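Glutathione S-transferase (Rhodospirillum rubrum F11, PDB 4O7H) probably catalyses the conjugation of glutathione to electrophilic substrates, as glutathione transferases do. Local coordinates at residues Phe102-Leu115 and Cys168-Pro180. Numbering follows the deposited sequence.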
loop_
_atom_site.group_PDB
_atom_site.type_symbol
_atom_site.label_atom_id
_atom_site.label_comp_id
_atom_site.label_asym_id
_atom_site.label_seq_id
_atom_site.Cartn_x
_atom_site.Cartn_y
_atom_site.Cartn_z
ATOM N N PHE A 102 -7.876 -6.383 3.350
ATOM C CA PHE A 102 -9.283 -6.294 2.988
ATOM C C PHE A 102 -9.423 -6.047 1.508
ATOM O O PHE A 102 -10.268 -6.654 0.825
ATOM C CB PHE A 102 -9.973 -5.177 3.807
ATOM C CG PHE A 102 -11.478 -5.092 3.620
ATOM C CD1 PHE A 102 -12.032 -4.570 2.483
ATOM C CD2 PHE A 102 -12.304 -5.484 4.633
ATOM C CE1 PHE A 102 -13.396 -4.498 2.343
ATOM C CE2 PHE A 102 -13.665 -5.389 4.520
ATOM C CZ PHE A 102 -14.219 -4.897 3.362
ATOM N N ASN A 103 -8.580 -5.158 0.969
ATOM C CA ASN A 103 -8.650 -4.806 -0.426
ATOM C C ASN A 103 -8.478 -6.033 -1.324
ATOM O O ASN A 103 -9.207 -6.188 -2.297
ATOM C CB ASN A 103 -7.618 -3.750 -0.766
ATOM C CG ASN A 103 -7.705 -3.301 -2.202
ATOM O OD1 ASN A 103 -8.712 -2.781 -2.644
ATOM N ND2 ASN A 103 -6.635 -3.594 -2.982
ATOM N N ARG A 104 -7.482 -6.866 -1.008
ATOM C CA ARG A 104 -7.193 -8.020 -1.856
ATOM C C ARG A 104 -8.240 -9.112 -1.712
ATOM O O ARG A 104 -8.548 -9.796 -2.701
ATOM C CB ARG A 104 -5.763 -8.570 -1.574
ATOM C CG ARG A 104 -4.692 -7.596 -2.063
ATOM C CD ARG A 104 -4.576 -7.415 -3.600
ATOM N NE ARG A 104 -4.122 -8.648 -4.280
ATOM C CZ ARG A 104 -2.843 -9.018 -4.397
ATOM N NH1 ARG A 104 -1.879 -8.246 -3.921
ATOM N NH2 ARG A 104 -2.534 -10.157 -5.000
ATOM N N GLU A 105 -8.761 -9.288 -0.506
ATOM C CA GLU A 105 -9.629 -10.402 -0.176
ATOM C C GLU A 105 -11.102 -10.121 -0.480
ATOM O O GLU A 105 -11.893 -11.063 -0.642
ATOM C CB GLU A 105 -9.493 -10.767 1.301
ATOM C CG GLU A 105 -8.122 -11.348 1.656
ATOM C CD GLU A 105 -7.901 -11.694 3.127
ATOM O OE1 GLU A 105 -8.758 -11.458 3.994
ATOM O OE2 GLU A 105 -6.821 -12.265 3.445
ATOM N N VAL A 106 -11.479 -8.846 -0.514
ATOM C CA VAL A 106 -12.888 -8.449 -0.597
ATOM C C VAL A 106 -13.149 -7.372 -1.673
ATOM O O VAL A 106 -13.905 -7.542 -2.621
ATOM C CB VAL A 106 -13.379 -7.966 0.793
ATOM C CG1 VAL A 106 -14.864 -7.634 0.710
ATOM C CG2 VAL A 106 -13.106 -8.956 1.936
ATOM N N THR A 107 -12.552 -6.191 -1.512
ATOM C CA THR A 107 -12.832 -5.098 -2.400
ATOM C C THR A 107 -12.510 -5.353 -3.870
ATOM O O THR A 107 -13.352 -5.140 -4.765
ATOM C CB THR A 107 -12.078 -3.832 -1.960
ATOM O OG1 THR A 107 -12.270 -3.669 -0.548
ATOM C CG2 THR A 107 -12.661 -2.623 -2.701
ATOM N N GLU A 108 -11.295 -5.829 -4.138
ATOM C CA GLU A 108 -10.907 -6.087 -5.516
ATOM C C GLU A 108 -11.849 -7.036 -6.222
ATOM O O GLU A 108 -12.358 -6.667 -7.261
ATOM C CB GLU A 108 -9.479 -6.615 -5.633
ATOM C CG GLU A 108 -8.471 -5.511 -5.621
ATOM C CD GLU A 108 -7.042 -5.973 -5.897
ATOM O OE1 GLU A 108 -6.782 -7.180 -5.988
ATOM O OE2 GLU A 108 -6.196 -5.085 -5.991
ATOM N N PRO A 109 -12.091 -8.231 -5.662
ATOM C CA PRO A 109 -12.998 -9.099 -6.418
ATOM C C PRO A 109 -14.435 -8.565 -6.517
ATOM O O PRO A 109 -15.046 -8.613 -7.575
ATOM C CB PRO A 109 -12.954 -10.390 -5.658
ATOM C CG PRO A 109 -12.448 -10.077 -4.290
ATOM C CD PRO A 109 -11.490 -8.947 -4.540
ATOM N N LEU A 110 -14.984 -8.015 -5.450
ATOM C CA LEU A 110 -16.413 -7.628 -5.530
ATOM C C LEU A 110 -16.618 -6.398 -6.383
ATOM O O LEU A 110 -17.567 -6.293 -7.134
ATOM C CB LEU A 110 -17.003 -7.487 -4.144
ATOM C CG LEU A 110 -17.131 -8.789 -3.346
ATOM C CD1 LEU A 110 -17.529 -8.588 -1.907
ATOM C CD2 LEU A 110 -18.145 -9.775 -3.971
ATOM N N VAL A 111 -15.754 -5.402 -6.230
ATOM C CA VAL A 111 -15.881 -4.209 -7.033
ATOM C C VAL A 111 -15.677 -4.507 -8.533
ATOM O O VAL A 111 -16.423 -4.015 -9.377
ATOM C CB VAL A 111 -14.928 -3.069 -6.567
ATOM C CG1 VAL A 111 -14.903 -1.919 -7.542
ATOM C CG2 VAL A 111 -15.352 -2.616 -5.210
ATOM N N ARG A 112 -14.683 -5.332 -8.830
ATOM C CA ARG A 112 -14.354 -5.611 -10.213
ATOM C C ARG A 112 -15.570 -6.341 -10.828
ATOM O O ARG A 112 -16.085 -5.934 -11.866
ATOM C CB ARG A 112 -13.095 -6.476 -10.341
ATOM C CG ARG A 112 -12.670 -6.689 -11.796
ATOM C CD ARG A 112 -11.523 -7.683 -11.908
ATOM N NE ARG A 112 -11.830 -8.929 -11.241
ATOM C CZ ARG A 112 -11.205 -9.400 -10.176
ATOM N NH1 ARG A 112 -10.190 -8.715 -9.618
ATOM N NH2 ARG A 112 -11.622 -10.547 -9.648
ATOM N N GLU A 113 -15.986 -7.402 -10.156
ATOM C CA GLU A 113 -16.963 -8.328 -10.722
ATOM C C GLU A 113 -18.367 -7.763 -10.744
ATOM O O GLU A 113 -19.118 -7.975 -11.714
ATOM C CB GLU A 113 -16.934 -9.661 -9.986
ATOM C CG GLU A 113 -15.589 -10.388 -10.037
ATOM C CD GLU A 113 -15.091 -10.610 -11.449
ATOM O OE1 GLU A 113 -15.924 -10.895 -12.354
ATOM O OE2 GLU A 113 -13.868 -10.501 -11.675
ATOM N N LYS A 114 -18.740 -7.020 -9.715
ATOM C CA LYS A 114 -20.119 -6.532 -9.615
ATOM C C LYS A 114 -20.348 -5.095 -9.998
ATOM O O LYS A 114 -21.485 -4.706 -10.308
ATOM C CB LYS A 114 -20.635 -6.769 -8.204
ATOM C CG LYS A 114 -20.680 -8.256 -7.928
ATOM C CD LYS A 114 -21.351 -8.567 -6.635
ATOM C CE LYS A 114 -22.833 -8.295 -6.717
ATOM N NZ LYS A 114 -23.474 -8.843 -5.494
ATOM N N LEU A 115 -19.298 -4.271 -9.963
ATOM C CA LEU A 115 -19.465 -2.894 -10.246
ATOM C C LEU A 115 -18.755 -2.493 -11.527
ATOM O O LEU A 115 -19.400 -1.972 -12.451
ATOM C CB LEU A 115 -18.993 -2.050 -9.063
ATOM C CG LEU A 115 -19.726 -2.351 -7.769
ATOM C CD1 LEU A 115 -19.236 -1.438 -6.655
ATOM C CD2 LEU A 115 -21.242 -2.212 -7.959
ATOM N N CYS A 168 -14.603 3.329 3.915
ATOM C CA CYS A 168 -14.653 3.627 2.471
ATOM C C CYS A 168 -14.654 2.309 1.689
ATOM O O CYS A 168 -15.407 2.150 0.712
ATOM C CB CYS A 168 -13.560 4.563 2.035
ATOM S SG CYS A 168 -13.892 6.259 2.517
ATOM N N HIS A 169 -13.844 1.341 2.118
ATOM C CA HIS A 169 -13.880 0.013 1.490
ATOM C C HIS A 169 -15.269 -0.597 1.661
ATOM O O HIS A 169 -15.867 -1.052 0.705
ATOM C CB HIS A 169 -12.814 -0.852 2.113
ATOM C CG HIS A 169 -11.499 -0.726 1.423
ATOM N ND1 HIS A 169 -10.494 0.142 1.800
ATOM C CD2 HIS A 169 -11.044 -1.363 0.329
ATOM C CE1 HIS A 169 -9.448 -0.037 1.000
ATOM N NE2 HIS A 169 -9.802 -0.892 0.068
ATOM N N LEU A 170 -15.785 -0.572 2.892
ATOM C CA LEU A 170 -17.077 -1.182 3.183
ATOM C C LEU A 170 -18.184 -0.501 2.430
ATOM O O LEU A 170 -19.175 -1.158 2.059
ATOM C CB LEU A 170 -17.365 -1.241 4.668
ATOM C CG LEU A 170 -16.640 -2.404 5.366
ATOM C CD1 LEU A 170 -16.629 -2.222 6.861
ATOM C CD2 LEU A 170 -17.355 -3.715 5.047
ATOM N N SER A 171 -18.036 0.798 2.152
ATOM C CA SER A 171 -19.074 1.532 1.432
ATOM C C SER A 171 -19.214 0.978 0.034
ATOM O O SER A 171 -20.330 0.986 -0.550
ATOM C CB SER A 171 -18.833 3.033 1.425
ATOM O OG SER A 171 -17.805 3.475 0.570
ATOM N N LEU A 172 -18.103 0.528 -0.544
ATOM C CA LEU A 172 -18.180 -0.035 -1.908
ATOM C C LEU A 172 -18.764 -1.453 -1.879
ATOM O O LEU A 172 -19.579 -1.789 -2.751
ATOM C CB LEU A 172 -16.822 -0.029 -2.581
ATOM C CG LEU A 172 -16.519 1.349 -3.131
ATOM C CD1 LEU A 172 -15.002 1.461 -3.291
ATOM C CD2 LEU A 172 -17.282 1.566 -4.437
ATOM N N ILE A 173 -18.457 -2.227 -0.842
ATOM C CA ILE A 173 -19.089 -3.541 -0.662
ATOM C C ILE A 173 -20.580 -3.344 -0.449
ATOM O O ILE A 173 -21.390 -4.096 -0.993
ATOM C CB ILE A 173 -18.486 -4.359 0.501
ATOM C CG1 ILE A 173 -16.929 -4.375 0.438
ATOM C CG2 ILE A 173 -19.010 -5.787 0.474
ATOM C CD1 ILE A 173 -16.348 -4.555 -0.957
ATOM N N ASP A 174 -20.938 -2.284 0.238
ATOM C CA ASP A 174 -22.346 -2.011 0.530
ATOM C C ASP A 174 -23.055 -1.530 -0.722
ATOM O O ASP A 174 -24.204 -1.923 -0.961
ATOM C CB ASP A 174 -22.458 -1.002 1.661
ATOM C CG ASP A 174 -23.783 -1.023 2.374
ATOM O OD1 ASP A 174 -24.295 -2.098 2.626
ATOM O OD2 ASP A 174 -24.271 0.082 2.781
ATOM N N TYR A 175 -22.401 -0.719 -1.543
ATOM C CA TYR A 175 -22.965 -0.316 -2.830
ATOM C C TYR A 175 -23.325 -1.545 -3.707
ATOM O O TYR A 175 -24.366 -1.538 -4.411
ATOM C CB TYR A 175 -21.984 0.634 -3.539
ATOM C CG TYR A 175 -22.613 1.417 -4.648
ATOM C CD1 TYR A 175 -22.920 0.821 -5.851
ATOM C CD2 TYR A 175 -22.909 2.755 -4.467
ATOM C CE1 TYR A 175 -23.514 1.570 -6.866
ATOM C CE2 TYR A 175 -23.512 3.513 -5.466
ATOM C CZ TYR A 175 -23.818 2.883 -6.662
ATOM O OH TYR A 175 -24.408 3.625 -7.674
ATOM N N ALA A 176 -22.510 -2.599 -3.623
ATOM C CA ALA A 176 -22.738 -3.853 -4.312
ATOM C C ALA A 176 -23.750 -4.757 -3.629
ATOM O O ALA A 176 -24.121 -5.794 -4.186
ATOM C CB ALA A 176 -21.418 -4.604 -4.492
ATOM N N GLY A 177 -24.153 -4.393 -2.417
ATOM C CA GLY A 177 -25.152 -5.153 -1.653
ATOM C C GLY A 177 -24.618 -6.404 -0.971
ATOM O O GLY A 177 -25.390 -7.282 -0.576
ATOM N N ASP A 178 -23.319 -6.495 -0.726
ATOM C CA ASP A 178 -22.714 -7.708 -0.248
ATOM C C ASP A 178 -22.200 -7.699 1.207
ATOM O O ASP A 178 -21.434 -8.598 1.578
ATOM C CB ASP A 178 -21.566 -8.095 -1.212
ATOM C CG ASP A 178 -22.083 -8.647 -2.536
ATOM O OD1 ASP A 178 -23.038 -9.450 -2.472
ATOM O OD2 ASP A 178 -21.577 -8.237 -3.610
ATOM N N VAL A 179 -22.594 -6.705 2.018
ATOM C CA VAL A 179 -22.179 -6.716 3.413
ATOM C C VAL A 179 -23.217 -7.410 4.293
ATOM O O VAL A 179 -24.359 -6.957 4.349
ATOM C CB VAL A 179 -21.918 -5.322 3.972
ATOM C CG1 VAL A 179 -21.273 -5.442 5.299
ATOM C CG2 VAL A 179 -21.022 -4.509 3.046
ATOM N N PRO A 180 -22.806 -8.462 5.031
ATOM C CA PRO A 180 -23.714 -9.179 5.955
ATOM C C PRO A 180 -23.802 -8.485 7.300
ATOM O O PRO A 180 -23.343 -8.984 8.353
ATOM C CB PRO A 180 -23.051 -10.563 6.036
ATOM C CG PRO A 180 -21.597 -10.258 5.941
ATOM C CD PRO A 180 -21.486 -9.127 4.957
#
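His169 sets its CB 3.7 Å from Phe102 CE1, and its ring is inclined 64° to the phenyl ring. Its NE2 gives Asn103 OD1, which lies at the imidazole edge and in its plane, only a weak hydrogen bond of 3.5 Å. Next, Leu170 brings CD2 to Phe102 CZ, the two side chains crossing nearly at right angles. Leu172 offers CB to Val111 CG2, while its CD2 approaches Leu115 CD1. Ile173 is a knob in a hole formed by Phe102, Val106, Thr107 and Leu110: CD1 lies 3.8 Å from Val106 CG1, CG1 meets the edge of the phenyl ring, and CG2, anti to the backbone N, faces Leu110 CD1. Leu115 CD2 touches both Tyr175 CD1, at 4.1 Å, and Ala176 CB; the Tyr175 hydroxyl bonds beyond the contact, to Ile211 and Ile208. At Gly177, positive phi and two bonds back into the last turn make a Schellman motif, after which Asp178 turns toward helix 85-119. The Lys114 chain, bent at chi3 (70°), brings NZ 2.7 Å from Asp178 OD2, on the syn side of the carboxylate, with weaker bonds to OD1 and Ala176 O. An alanine in place of Lys114 removes this ammonium, which would probably leave Asp178 OD2 without its charged mate and Ala176 O without a weak donor. Asp178 OD1 also pairs with Arg134 of helix 127-150, so one carboxylate ties three parts of the all-helical C-terminal domain of the GST fold. The two helix segments cross at 36°, their axes 9.6 Å apart at the closest; apolar side chains pack between them, the charged pair lies at the Lys114 and Asp178 end, and the two cations around Asp178 would be expected to stabilise its ionised form.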